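Local coordinates for protein ADP-ribosylating toxin CARDS (Mycoplasma pneumoniae, PDB 4TLV) that transfers ADP-ribose from NAD(+) to multiple target proteins and causes vacuolization and other cytopathic damage in mammalian cells, at residues Arg33-His38 with Glu97-Leu102; Arg104-Val109 with Gly113-Ala118; His38-Asn43 with Tyr257-Leu262; Ser216-Ser221 with Ala226-Ala231. One frame throughout, in Å; residues are numbered along the deposited sequence. Where two conformers were deposited one is given.

Contacts 1 and 2 lie in the mono-ADP-ribosyltransferase domain; contact 3 joins it to residues 257-262, and contact 4 follows it in the chain. The first two have centres about 10 Å apart, and Leu-102 O lies 2.9 Å from Gln-107 N, a probable hydrogen bond. Contact 3 shares helix 35-40 and His-38 with contact 1 and touches contact 2 through Leu-259. Contact 4, about 11 Å from contact 3 between centres, reaches the same small antiparallel sheet, and Leu-40 O meets Ser-216 N at 2.8 Å. Residues 208-258, which hold contact 4 and the start of segment 257-262, probably form the NAD(+)-binding pocket. Contact 2, which binds glycerol, is about 26 Å from contact 4 between centres.

Contact 1. Residues Arg33-His38 with Glu97-Leu102; sequences RNFFEH and ENLLDL
Leu-99 reaches out from helix 92-104 and sets one methyl, CD1, against two phenylalanine rings at the start of helix 35-40. The apolar contacts come first. CD1 is 3.7 Å from Phe-35 CD2 and 3.8 Å from Phe-36 CE2, and it approaches both rings obliquely. The Phe-35 side chain runs alongside Leu-99 in the contrary sense, whereas that of Phe-36 meets it head-on. The two first torsions differ: Phe-35 has CG anti to its backbone N (chi1 175°), while Phe-36 has CG anti to its carbonyl carbon (chi1 -77°), and in this way consecutive residues bring their rings to the same methyl. The rings also meet each other, for Phe-35 CD2 sits 4.2 Å above the plane of Phe-36, offset toward its rim. Long side chains suit the site because the nearest CA atoms, those of Phe-35 and Leu-99, are 10.0 Å apart.

No polar bond crosses between the segments; within 33-38 a capping bond organises the helix start. Asn-34 is the N-cap of helix 35-40: its OD1 accepts from Glu-37 N at 3.0 Å, with the donor standing above the carbonyl plane.

Helix 115-126 joins the same hydrophobic cluster, Leu-125 touching Phe-35 and Ile-122 touching Phe-36, and Leu-209 adds to it from strand 207-210. With no hydrogen bond between the segments, the two helices of the transferase domain are held here by dispersion and by the exclusion of water, while the capping bond fixes the turn that carries both rings.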
loop_
_atom_site.group_PDB
_atom_site.type_symbol
_atom_site.label_atom_id
_atom_site.label_comp_id
_atom_site.label_asym_id
_atom_site.label_seq_id
_atom_site.Cartn_x
_atom_site.Cartn_y
_atom_site.Cartn_z
ATOM N N ARG A 33 1.833 -23.091 -11.413
ATOM C CA ARG A 33 1.486 -22.526 -10.110
ATOM C C ARG A 33 2.771 -22.174 -9.384
ATOM O O ARG A 33 3.198 -22.879 -8.479
ATOM C CB ARG A 33 0.632 -23.502 -9.281
ATOM C CG ARG A 33 -0.757 -23.743 -9.829
ATOM C CD ARG A 33 -1.459 -24.894 -9.119
ATOM N NE ARG A 33 -2.153 -24.524 -7.883
ATOM C CZ ARG A 33 -1.961 -25.142 -6.721
ATOM N NH1 ARG A 33 -1.070 -26.120 -6.631
ATOM N NH2 ARG A 33 -2.650 -24.787 -5.648
ATOM N N ASN A 34 3.414 -21.090 -9.806
ATOM C CA ASN A 34 4.683 -20.693 -9.205
ATOM C C ASN A 34 4.542 -19.273 -8.690
ATOM O O ASN A 34 4.388 -18.342 -9.485
ATOM C CB ASN A 34 5.815 -20.783 -10.241
ATOM C CG ASN A 34 7.172 -20.485 -9.650
ATOM O OD1 ASN A 34 7.352 -19.486 -8.949
ATOM N ND2 ASN A 34 8.152 -21.353 -9.943
ATOM N N PHE A 35 4.583 -19.103 -7.370
ATOM C CA PHE A 35 4.269 -17.793 -6.788
ATOM C C PHE A 35 5.280 -16.718 -7.212
ATOM O O PHE A 35 4.905 -15.623 -7.661
ATOM C CB PHE A 35 4.189 -17.880 -5.262
ATOM C CG PHE A 35 3.993 -16.545 -4.585
ATOM C CD1 PHE A 35 2.767 -15.907 -4.634
ATOM C CD2 PHE A 35 5.034 -15.941 -3.887
ATOM C CE1 PHE A 35 2.585 -14.678 -4.001
ATOM C CE2 PHE A 35 4.865 -14.713 -3.263
ATOM C CZ PHE A 35 3.631 -14.082 -3.324
ATOM N N PHE A 36 6.567 -17.015 -7.051
ATOM C CA PHE A 36 7.585 -16.024 -7.371
ATOM C C PHE A 36 7.601 -15.640 -8.852
ATOM O O PHE A 36 7.780 -14.466 -9.186
ATOM C CB PHE A 36 8.976 -16.466 -6.899
ATOM C CG PHE A 36 9.190 -16.294 -5.418
ATOM C CD1 PHE A 36 9.649 -15.094 -4.907
ATOM C CD2 PHE A 36 8.910 -17.321 -4.542
ATOM C CE1 PHE A 36 9.838 -14.929 -3.535
ATOM C CE2 PHE A 36 9.094 -17.165 -3.181
ATOM C CZ PHE A 36 9.561 -15.975 -2.679
ATOM N N GLU A 37 7.421 -16.616 -9.743
ATOM C CA GLU A 37 7.386 -16.305 -11.178
ATOM C C GLU A 37 6.205 -15.400 -11.531
ATOM O O GLU A 37 6.281 -14.597 -12.468
ATOM C CB GLU A 37 7.322 -17.587 -12.023
ATOM C CG GLU A 37 8.654 -18.344 -12.049
ATOM C CD GLU A 37 8.609 -19.594 -12.917
ATOM O OE1 GLU A 37 7.525 -19.930 -13.438
ATOM O OE2 GLU A 37 9.662 -20.245 -13.079
ATOM N N HIS A 38 5.107 -15.556 -10.799
ATOM C CA HIS A 38 3.923 -14.734 -11.036
ATOM C C HIS A 38 4.138 -13.290 -10.570
ATOM O O HIS A 38 3.765 -12.334 -11.264
ATOM C CB HIS A 38 2.705 -15.325 -10.325
ATOM C CG HIS A 38 1.508 -14.440 -10.389
ATOM N ND1 HIS A 38 0.848 -14.176 -11.572
ATOM C CD2 HIS A 38 0.893 -13.703 -9.433
ATOM C CE1 HIS A 38 -0.135 -13.322 -11.336
ATOM N NE2 HIS A 38 -0.135 -13.027 -10.045
ATOM N N GLU A 97 4.874 -12.874 2.859
ATOM C CA GLU A 97 5.342 -12.789 4.242
ATOM C C GLU A 97 5.410 -14.164 4.918
ATOM O O GLU A 97 6.285 -14.435 5.749
ATOM C CB GLU A 97 4.437 -11.880 5.063
ATOM C CG GLU A 97 4.495 -10.410 4.637
ATOM C CD GLU A 97 5.904 -9.863 4.653
ATOM O OE1 GLU A 97 6.502 -9.761 5.759
ATOM O OE2 GLU A 97 6.422 -9.538 3.561
ATOM N N ASN A 98 4.456 -15.019 4.583
ATOM C CA ASN A 98 4.432 -16.369 5.114
ATOM C C ASN A 98 5.660 -17.139 4.615
ATOM O O ASN A 98 6.339 -17.828 5.390
ATOM C CB ASN A 98 3.108 -17.078 4.742
ATOM C CG ASN A 98 2.952 -18.425 5.428
ATOM O OD1 ASN A 98 2.938 -18.508 6.653
ATOM N ND2 ASN A 98 2.852 -19.492 4.633
ATOM N N LEU A 99 5.963 -16.992 3.334
ATOM C CA LEU A 99 7.142 -17.626 2.738
ATOM C C LEU A 99 8.449 -17.111 3.365
ATOM O O LEU A 99 9.376 -17.887 3.608
ATOM C CB LEU A 99 7.144 -17.457 1.213
ATOM C CG LEU A 99 6.024 -18.202 0.469
ATOM C CD1 LEU A 99 6.142 -17.986 -1.014
ATOM C CD2 LEU A 99 6.031 -19.703 0.792
ATOM N N LEU A 100 8.510 -15.816 3.658
ATOM C CA LEU A 100 9.673 -15.258 4.347
ATOM C C LEU A 100 9.846 -15.922 5.715
ATOM O O LEU A 100 10.936 -16.369 6.066
ATOM C CB LEU A 100 9.535 -13.744 4.518
ATOM C CG LEU A 100 10.665 -13.143 5.363
ATOM C CD1 LEU A 100 12.004 -13.238 4.641
ATOM C CD2 LEU A 100 10.306 -11.682 5.706
ATOM N N ASP A 101 8.761 -15.969 6.480
ATOM C CA ASP A 101 8.735 -16.639 7.773
ATOM C C ASP A 101 9.283 -18.070 7.641
ATOM O O ASP A 101 10.236 -18.434 8.315
ATOM C CB ASP A 101 7.294 -16.648 8.283
ATOM C CG ASP A 101 7.122 -17.386 9.595
ATOM O OD1 ASP A 101 8.079 -17.451 10.395
ATOM O OD2 ASP A 101 5.995 -17.872 9.843
ATOM N N LEU A 102 8.695 -18.870 6.759
ATOM C CA LEU A 102 9.157 -20.244 6.581
ATOM C C LEU A 102 10.653 -20.308 6.229
ATOM O O LEU A 102 11.385 -21.137 6.772
ATOM C CB LEU A 102 8.313 -20.973 5.541
ATOM C CG LEU A 102 6.835 -21.135 5.937
ATOM C CD1 LEU A 102 6.038 -21.585 4.759
ATOM C CD2 LEU A 102 6.677 -22.104 7.109
#

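Contact 2. Residues Arg104-Val109 with Gly113-Ala118; sequences RQRQVV and GDREMA. With GOL (glycerol), chain J.
Arg-104 and Arg-115 lay their guanidinium groups flat on each other, the planes 15° apart and the centres 3.6 Å apart. Arg-104 NH1 stands over the centre of the Arg-115 group, 3.3 Å from its CZ. The Arg-104 chain, bent at chi2 and chi3, folds back from a CB that points away, and Arg-115 crosses it at about a right angle. This is the tight part, and hydrogen bonds leave from N-H groups at its rims, among them Arg-104 NH1 to Gln-119 OE1 and Arg-104 NH2 to Tyr-549 O of the D3 domain.

On the looser side, glycerol, probably from the crystallisation liquor, accepts from Arg-104 NH1 on O2, in plane at the guanidinium edge, at 3.1 Å. Its O3 accepts from Arg-104 NH2 at 3.0 Å, and O1 from Arg-115 NE at the same distance. One water links Arg-104 O to Arg-115 NH1. Exposed Arg-106, at the Schellman motif closing helix 92-104, brings NH2 only to 4.0 Å from Arg-115 NH2.

Arginine suits the stack, its faces packing while its N-H groups bond outward; the acceptors probably offset the repulsion, with Glu-522, which hydrogen-bonds the glycerol, in only a long, weak ion pair with Arg-104.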
loop_
_atom_site.group_PDB
_atom_site.type_symbol
_atom_site.label_atom_id
_atom_site.label_comp_id
_atom_site.label_asym_id
_atom_site.label_seq_id
_atom_site.Cartn_x
_atom_site.Cartn_y
_atom_site.Cartn_z
ATOM N N ARG A 104 13.004 -18.075 6.977
ATOM C CA ARG A 104 13.830 -17.701 8.120
ATOM C C ARG A 104 13.862 -18.817 9.169
ATOM O O ARG A 104 14.848 -18.962 9.883
ATOM C CB ARG A 104 13.342 -16.416 8.792
ATOM C CG ARG A 104 13.411 -15.158 7.925
ATOM C CD ARG A 104 14.766 -14.953 7.239
ATOM N NE ARG A 104 15.912 -14.888 8.161
ATOM C CZ ARG A 104 17.164 -14.668 7.767
ATOM N NH1 ARG A 104 17.427 -14.476 6.485
ATOM N NH2 ARG A 104 18.159 -14.634 8.650
ATOM N N GLN A 105 12.772 -19.576 9.282
ATOM C CA GLN A 105 12.702 -20.656 10.271
ATOM C C GLN A 105 13.294 -21.938 9.694
ATOM O O GLN A 105 13.290 -22.974 10.352
ATOM C CB GLN A 105 11.255 -20.901 10.740
ATOM C CG GLN A 105 10.596 -19.713 11.455
ATOM C CD GLN A 105 9.491 -20.137 12.418
ATOM O OE1 GLN A 105 9.738 -20.895 13.358
ATOM N NE2 GLN A 105 8.273 -19.639 12.198
ATOM N N ARG A 106 13.771 -21.864 8.454
ATOM C CA ARG A 106 14.413 -22.987 7.768
ATOM C C ARG A 106 13.477 -24.170 7.459
ATOM O O ARG A 106 13.835 -25.334 7.653
ATOM C CB ARG A 106 15.659 -23.440 8.554
ATOM C CG ARG A 106 16.694 -22.324 8.699
ATOM C CD ARG A 106 17.731 -22.617 9.783
ATOM N NE ARG A 106 18.749 -21.568 9.833
ATOM C CZ ARG A 106 19.478 -21.190 8.784
ATOM N NH1 ARG A 106 19.300 -21.776 7.602
ATOM N NH2 ARG A 106 20.388 -20.226 8.911
ATOM N N GLN A 107 12.293 -23.871 6.939
ATOM C CA GLN A 107 11.308 -24.907 6.649
ATOM C C GLN A 107 10.995 -24.943 5.170
ATOM O O GLN A 107 9.884 -25.263 4.753
ATOM C CB GLN A 107 10.048 -24.680 7.489
ATOM C CG GLN A 107 10.351 -24.672 8.988
ATOM C CD GLN A 107 9.203 -24.158 9.849
ATOM O OE1 GLN A 107 8.098 -23.929 9.362
ATOM N NE2 GLN A 107 9.465 -23.981 11.141
ATOM N N VAL A 108 11.988 -24.612 4.364
ATOM C CA VAL A 108 11.793 -24.592 2.927
ATOM C C VAL A 108 12.829 -25.464 2.220
ATOM O O VAL A 108 14.001 -25.476 2.582
ATOM C CB VAL A 108 11.878 -23.148 2.375
ATOM C CG1 VAL A 108 12.026 -23.161 0.854
ATOM C CG2 VAL A 108 10.646 -22.330 2.814
ATOM N N VAL A 109 12.392 -26.189 1.203
ATOM C CA VAL A 109 13.321 -26.882 0.326
ATOM C C VAL A 109 13.426 -26.119 -0.981
ATOM O O VAL A 109 12.430 -25.936 -1.686
ATOM C CB VAL A 109 12.865 -28.337 0.075
ATOM C CG1 VAL A 109 13.572 -28.917 -1.136
ATOM C CG2 VAL A 109 13.128 -29.177 1.316
ATOM N N GLY A 113 17.137 -22.087 -7.067
ATOM C CA GLY A 113 17.488 -20.852 -6.384
ATOM C C GLY A 113 17.830 -21.054 -4.917
ATOM O O GLY A 113 18.124 -22.167 -4.478
ATOM N N ASP A 114 17.793 -19.971 -4.148
ATOM C CA ASP A 114 18.150 -20.023 -2.734
ATOM C C ASP A 114 17.482 -18.906 -1.940
ATOM O O ASP A 114 16.774 -18.085 -2.505
ATOM C CB ASP A 114 19.673 -20.006 -2.544
ATOM C CG ASP A 114 20.351 -18.746 -3.121
ATOM O OD1 ASP A 114 19.713 -17.671 -3.239
ATOM O OD2 ASP A 114 21.561 -18.827 -3.435
ATOM N N ARG A 115 17.720 -18.873 -0.636
ATOM C CA ARG A 115 17.038 -17.911 0.219
ATOM C C ARG A 115 17.398 -16.450 -0.099
ATOM O O ARG A 115 16.532 -15.580 -0.071
ATOM C CB ARG A 115 17.276 -18.207 1.694
ATOM C CG ARG A 115 16.506 -17.251 2.616
ATOM C CD ARG A 115 16.596 -17.671 4.051
ATOM N NE ARG A 115 17.898 -17.371 4.645
ATOM C CZ ARG A 115 18.207 -17.637 5.910
ATOM N NH1 ARG A 115 17.313 -18.199 6.709
ATOM N NH2 ARG A 115 19.402 -17.332 6.387
ATOM N N GLU A 116 18.665 -16.186 -0.394
ATOM C CA GLU A 116 19.082 -14.829 -0.744
ATOM C C GLU A 116 18.267 -14.322 -1.938
ATOM O O GLU A 116 17.743 -13.208 -1.916
ATOM C CB GLU A 116 20.587 -14.767 -1.041
ATOM C CG GLU A 116 21.093 -13.364 -1.403
ATOM C CD GLU A 116 22.587 -13.321 -1.758
ATOM O OE1 GLU A 116 23.231 -14.396 -1.800
ATOM O OE2 GLU A 116 23.114 -12.208 -1.994
ATOM N N MET A 117 18.145 -15.149 -2.970
ATOM C CA MET A 117 17.350 -14.786 -4.137
ATOM C C MET A 117 15.871 -14.602 -3.797
ATOM O O MET A 117 15.223 -13.685 -4.302
ATOM C CB MET A 117 17.487 -15.850 -5.229
ATOM C CG MET A 117 18.881 -15.972 -5.810
ATOM S SD MET A 117 19.037 -17.441 -6.858
ATOM C CE MET A 117 17.873 -17.095 -8.192
ATOM N N ALA A 118 15.329 -15.485 -2.961
ATOM C CA ALA A 118 13.919 -15.383 -2.596
ATOM C C ALA A 118 13.662 -14.081 -1.845
ATOM O O ALA A 118 12.628 -13.432 -2.034
ATOM C CB ALA A 118 13.482 -16.582 -1.759
HETATM C C1 GOL J . 21.089 -15.474 4.417
HETATM O O1 GOL J . 20.023 -15.634 3.503
HETATM C C2 GOL J . 21.183 -14.024 4.884
HETATM O O2 GOL J . 19.898 -13.444 4.938
HETATM C C3 GOL J . 21.787 -13.984 6.278
HETATM O O3 GOL J . 20.789 -14.248 7.239
HETATM O O HOH W 1 17.678 -18.374 9.717
#

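Contact 3. Residues His38-Asn43 with Tyr257-Leu262; sequences HILSTN and YNLQSL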
loop_
_atom_site.group_PDB
_atom_site.type_symbol
_atom_site.label_atom_id
_atom_site.label_comp_id
_atom_site.label_asym_id
_atom_site.label_seq_id
_atom_site.Cartn_x
_atom_site.Cartn_y
_atom_site.Cartn_z
ATOM N N HIS A 38 5.107 -15.556 -10.799
ATOM C CA HIS A 38 3.923 -14.734 -11.036
ATOM C C HIS A 38 4.138 -13.290 -10.570
ATOM O O HIS A 38 3.765 -12.334 -11.264
ATOM C CB HIS A 38 2.705 -15.325 -10.325
ATOM C CG HIS A 38 1.508 -14.440 -10.389
ATOM N ND1 HIS A 38 0.848 -14.176 -11.572
ATOM C CD2 HIS A 38 0.893 -13.703 -9.433
ATOM C CE1 HIS A 38 -0.135 -13.322 -11.336
ATOM N NE2 HIS A 38 -0.135 -13.027 -10.045
ATOM N N ILE A 39 4.730 -13.137 -9.391
ATOM C CA ILE A 39 5.048 -11.823 -8.842
ATOM C C ILE A 39 6.089 -11.115 -9.714
ATOM O O ILE A 39 6.006 -9.899 -9.944
ATOM C CB ILE A 39 5.607 -11.935 -7.399
ATOM C CG1 ILE A 39 4.521 -12.444 -6.447
ATOM C CG2 ILE A 39 6.132 -10.597 -6.926
ATOM C CD1 ILE A 39 3.248 -11.596 -6.463
ATOM N N LEU A 40 7.062 -11.879 -10.211
ATOM C CA LEU A 40 8.182 -11.289 -10.952
ATOM C C LEU A 40 8.021 -11.348 -12.473
ATOM O O LEU A 40 8.910 -10.922 -13.217
ATOM C CB LEU A 40 9.497 -11.968 -10.541
ATOM C CG LEU A 40 9.855 -11.900 -9.060
ATOM C CD1 LEU A 40 11.081 -12.766 -8.772
ATOM C CD2 LEU A 40 10.119 -10.441 -8.682
ATOM N N SER A 41 6.895 -11.892 -12.933
ATOM C CA SER A 41 6.605 -12.014 -14.365
ATOM C C SER A 41 7.723 -12.735 -15.135
ATOM O O SER A 41 8.034 -12.381 -16.269
ATOM C CB SER A 41 6.321 -10.651 -15.013
ATOM O OG SER A 41 5.254 -9.957 -14.358
ATOM N N THR A 42 8.323 -13.739 -14.505
ATOM C CA THR A 42 9.382 -14.527 -15.136
ATOM C C THR A 42 8.855 -15.297 -16.342
ATOM O O THR A 42 7.860 -16.014 -16.230
ATOM C CB THR A 42 9.947 -15.559 -14.158
ATOM O OG1 THR A 42 10.294 -14.904 -12.940
ATOM C CG2 THR A 42 11.192 -16.251 -14.754
ATOM N N ASN A 43 9.538 -15.173 -17.483
ATOM C CA ASN A 43 9.112 -15.857 -18.712
ATOM C C ASN A 43 7.597 -15.775 -18.848
ATOM O O ASN A 43 6.914 -16.800 -18.959
ATOM C CB ASN A 43 9.533 -17.334 -18.702
ATOM C CG ASN A 43 11.038 -17.523 -18.606
ATOM O OD1 ASN A 43 11.794 -16.595 -19.179
ATOM N ND2 ASN A 43 11.515 -18.500 -18.019
ATOM N N TYR A 257 15.262 -8.157 -16.119
ATOM C CA TYR A 257 16.431 -8.101 -15.259
ATOM C C TYR A 257 16.697 -9.438 -14.600
ATOM O O TYR A 257 15.762 -10.159 -14.216
ATOM C CB TYR A 257 16.226 -7.107 -14.118
ATOM C CG TYR A 257 15.820 -5.695 -14.501
ATOM C CD1 TYR A 257 16.761 -4.767 -14.953
ATOM C CD2 TYR A 257 14.493 -5.275 -14.357
ATOM C CE1 TYR A 257 16.381 -3.454 -15.284
ATOM C CE2 TYR A 257 14.105 -3.974 -14.680
ATOM C CZ TYR A 257 15.055 -3.068 -15.136
ATOM O OH TYR A 257 14.666 -1.780 -15.443
ATOM N N ASN A 258 17.972 -9.760 -14.428
ATOM C CA ASN A 258 18.331 -10.783 -13.466
ATOM C C ASN A 258 17.921 -10.271 -12.097
ATOM O O ASN A 258 17.951 -9.062 -11.843
ATOM C CB ASN A 258 19.833 -11.079 -13.531
ATOM C CG ASN A 258 20.205 -11.852 -14.782
ATOM O OD1 ASN A 258 19.438 -12.710 -15.239
ATOM N ND2 ASN A 258 21.368 -11.555 -15.349
ATOM N N LEU A 259 17.541 -11.184 -11.215
ATOM C CA LEU A 259 16.977 -10.823 -9.921
ATOM C C LEU A 259 17.869 -9.906 -9.093
ATOM O O LEU A 259 17.379 -9.011 -8.399
ATOM C CB LEU A 259 16.616 -12.091 -9.132
ATOM C CG LEU A 259 15.571 -11.960 -8.026
ATOM C CD1 LEU A 259 14.384 -11.119 -8.509
ATOM C CD2 LEU A 259 15.083 -13.331 -7.545
ATOM N N GLN A 260 19.180 -10.128 -9.170
ATOM C CA GLN A 260 20.131 -9.332 -8.416
ATOM C C GLN A 260 20.295 -7.933 -9.033
ATOM O O GLN A 260 20.877 -7.047 -8.416
ATOM C CB GLN A 260 21.485 -10.057 -8.315
ATOM C CG GLN A 260 22.185 -10.273 -9.656
ATOM C CD GLN A 260 21.757 -11.556 -10.378
ATOM O OE1 GLN A 260 20.634 -12.049 -10.205
ATOM N NE2 GLN A 260 22.662 -12.101 -11.197
ATOM N N SER A 261 19.759 -7.748 -10.238
ATOM C CA SER A 261 19.858 -6.481 -10.968
ATOM C C SER A 261 18.576 -5.642 -10.919
ATOM O O SER A 261 18.541 -4.523 -11.429
ATOM C CB SER A 261 20.173 -6.755 -12.433
ATOM O OG SER A 261 21.438 -7.364 -12.572
ATOM N N LEU A 262 17.526 -6.198 -10.325
ATOM C CA LEU A 262 16.197 -5.586 -10.326
ATOM C C LEU A 262 16.228 -4.251 -9.576
ATOM O O LEU A 262 16.567 -4.211 -8.396
ATOM C CB LEU A 262 15.201 -6.576 -9.681
ATOM C CG LEU A 262 13.694 -6.359 -9.734
ATOM C CD1 LEU A 262 13.202 -6.136 -11.156
ATOM C CD2 LEU A 262 13.002 -7.570 -9.091
#
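Leu-40, near the end of helix 35-40, points its CB toward segment 257-262 and meets two leucines there with its two methyls. From CB the chain runs to CG, which lies anti to the carbonyl carbon (chi1 -58°); neither atom comes close to the other segment, and both serve to carry the branches forward. At the tip the branches part. CD1 meets Leu-259 CD1 at 3.7 Å, the two side chains crossing at about a right angle. CD2 meets Leu-262 CD2 more loosely, at 4.1 Å.

Leu-259 and Leu-262 can share one partner because the chain turns between them: Ser-261 N gives a hydrogen bond of 2.8 Å to Asn-258 O, just where strand 253-258 ends. That strand is an outer member of a three-stranded antiparallel sheet whose middle strand is 214-219, so the leucines join a helix of the transferase domain to the chain that leaves this sheet. The sheet lies within the region that probably forms the NAD(+)-binding pocket. Leucine fits each place, since its forked, wholly apolar end can touch neighbours on more than one side without a polar group to satisfy.

Around the three leucines, Ala-215 packs on Leu-40, Val-217 on Leu-262 and Met-120 of helix 115-126 on Leu-259. Ser-41, just after Leu-40, takes positive phi, and the hydroxyl of Thr-42, OG1, is hydrogen-bonded to Ala-214 O.

Contact 4. Residues Ser216-Ser221 with Ala226-Ala231; sequences SVADVS and ASLSFA
Ala-218 and Ala-226 face each other as an antiparallel hydrogen-bonded pair, joined by Ala-218 N to Ala-226 O at 2.9 Å and Ala-226 N to Ala-218 O at 2.8 Å. Both donors lie in the carbonyl plane, with N-H...O angles of 156° and 153°. Their methyls lie on one face of the sheet. There Ala-218 CB also packs 3.6 Å from Ala-231 CB, which comes from the short helix 228-231, a closeness that suits small alanine side chains. Leu-228, on the same helix, lays its CD1 along the strand, 3.7 Å from both Ala-218 N and Ser-216 O. Farther along, Val-220 rests CG1 3.8 Å from Ala-226 CB, its chi1 of -67° putting that methyl beside its backbone N.

The strands belong to a three-stranded antiparallel sheet with 214-219 in the middle and 225-226 and 253-258 at its two sides, and the chain enters helix 228-231 almost directly from the short edge strand. The region probably forms the NAD(+)-binding pocket, and the disulfide between Cys-232 and Cys-249 follows next along the chain.

A second shell sets these groups in place. Asp-219 OD1 accepts from Ser-221 N at 3.0 Å, an Asx turn that bends the chain just past the strand, and Ser-268 OG bonds to the same oxygen. Arg-61 NH1 is hydrogen-bonded to Val-220 O. On the partner segment, Gln-132 OE1 receives Ser-227 N and Ser-41 OG receives Leu-228 N, while Ser-216 turns its hydroxyl to Asn-256 OD1 of strand 253-258.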
loop_
_atom_site.group_PDB
_atom_site.type_symbol
_atom_site.label_atom_id
_atom_site.label_comp_id
_atom_site.label_asym_id
_atom_site.label_seq_id
_atom_site.Cartn_x
_atom_site.Cartn_y
_atom_site.Cartn_z
ATOM N N SER A 216 10.615 -9.651 -15.108
ATOM C CA SER A 216 10.205 -8.678 -16.105
ATOM C C SER A 216 9.324 -7.649 -15.391
ATOM O O SER A 216 8.577 -7.991 -14.475
ATOM C CB SER A 216 9.448 -9.340 -17.254
ATOM O OG SER A 216 10.299 -10.210 -17.991
ATOM N N VAL A 217 9.458 -6.389 -15.788
ATOM C CA VAL A 217 8.785 -5.293 -15.109
ATOM C C VAL A 217 8.262 -4.353 -16.164
ATOM O O VAL A 217 9.007 -3.949 -17.064
ATOM C CB VAL A 217 9.764 -4.464 -14.239
ATOM C CG1 VAL A 217 9.006 -3.383 -13.466
ATOM C CG2 VAL A 217 10.542 -5.347 -13.289
ATOM N N ALA A 218 6.987 -4.002 -16.064
ATOM C CA ALA A 218 6.458 -2.949 -16.910
ATOM C C ALA A 218 6.673 -1.581 -16.236
ATOM O O ALA A 218 6.323 -1.386 -15.067
ATOM C CB ALA A 218 4.981 -3.190 -17.199
ATOM N N ASP A 219 7.255 -0.644 -16.978
ATOM C CA ASP A 219 7.437 0.731 -16.503
ATOM C C ASP A 219 6.137 1.495 -16.781
ATOM O O ASP A 219 5.788 1.725 -17.944
ATOM C CB ASP A 219 8.605 1.376 -17.257
ATOM C CG ASP A 219 8.883 2.789 -16.822
ATOM O OD1 ASP A 219 8.003 3.421 -16.199
ATOM O OD2 ASP A 219 10.006 3.269 -17.098
ATOM N N VAL A 220 5.420 1.892 -15.728
ATOM C CA VAL A 220 4.137 2.572 -15.929
ATOM C C VAL A 220 4.151 4.049 -15.521
ATOM O O VAL A 220 3.125 4.598 -15.111
ATOM C CB VAL A 220 2.953 1.802 -15.278
ATOM C CG1 VAL A 220 2.725 0.481 -16.011
ATOM C CG2 VAL A 220 3.202 1.577 -13.761
ATOM N N SER A 221 5.332 4.660 -15.647
ATOM C CA SER A 221 5.563 6.099 -15.490
ATOM C C SER A 221 5.871 6.513 -14.061
ATOM O O SER A 221 5.481 5.841 -13.107
ATOM C CB SER A 221 4.408 6.947 -16.038
ATOM O OG SER A 221 4.059 6.552 -17.353
ATOM N N ALA A 226 5.123 -2.183 -12.642
ATOM C CA ALA A 226 3.914 -3.006 -12.644
ATOM C C ALA A 226 4.304 -4.420 -13.062
ATOM O O ALA A 226 5.212 -4.592 -13.875
ATOM C CB ALA A 226 2.856 -2.436 -13.619
ATOM N N SER A 227 3.648 -5.436 -12.518
ATOM C CA SER A 227 3.875 -6.762 -13.093
ATOM C C SER A 227 3.146 -6.852 -14.420
ATOM O O SER A 227 2.159 -6.148 -14.665
ATOM C CB SER A 227 3.424 -7.893 -12.168
ATOM O OG SER A 227 2.103 -7.686 -11.758
ATOM N N LEU A 228 3.627 -7.730 -15.282
ATOM C CA LEU A 228 2.980 -7.917 -16.571
ATOM C C LEU A 228 1.560 -8.491 -16.443
ATOM O O LEU A 228 0.727 -8.306 -17.332
ATOM C CB LEU A 228 3.855 -8.779 -17.486
ATOM C CG LEU A 228 5.037 -8.041 -18.147
ATOM C CD1 LEU A 228 6.005 -7.405 -17.139
ATOM C CD2 LEU A 228 5.778 -8.989 -19.097
ATOM N N SER A 229 1.257 -9.170 -15.344
ATOM C CA SER A 229 -0.049 -9.742 -15.186
ATOM C C SER A 229 -1.099 -8.500 -15.080
ATOM O O SER A 229 -2.250 -8.635 -15.475
ATOM C CB SER A 229 -0.195 -10.672 -13.980
ATOM O OG SER A 229 0.142 -9.986 -12.782
ATOM N N PHE A 230 -0.649 -7.366 -14.546
ATOM C CA PHE A 230 -1.465 -6.152 -14.515
ATOM C C PHE A 230 -1.404 -5.394 -15.856
ATOM O O PHE A 230 -2.441 -5.024 -16.424
ATOM C CB PHE A 230 -1.022 -5.219 -13.369
ATOM C CG PHE A 230 -1.593 -5.594 -12.018
ATOM C CD1 PHE A 230 -1.157 -6.734 -11.351
ATOM C CD2 PHE A 230 -2.559 -4.808 -11.414
ATOM C CE1 PHE A 230 -1.695 -7.100 -10.115
ATOM C CE2 PHE A 230 -3.099 -5.164 -10.166
ATOM C CZ PHE A 230 -2.672 -6.316 -9.523
ATOM N N ALA A 231 -0.192 -5.155 -16.348
ATOM C CA ALA A 231 0.005 -4.282 -17.522
ATOM C C ALA A 231 -0.348 -4.925 -18.871
ATOM O O ALA A 231 -0.562 -4.213 -19.863
ATOM C CB ALA A 231 1.419 -3.763 -17.558
#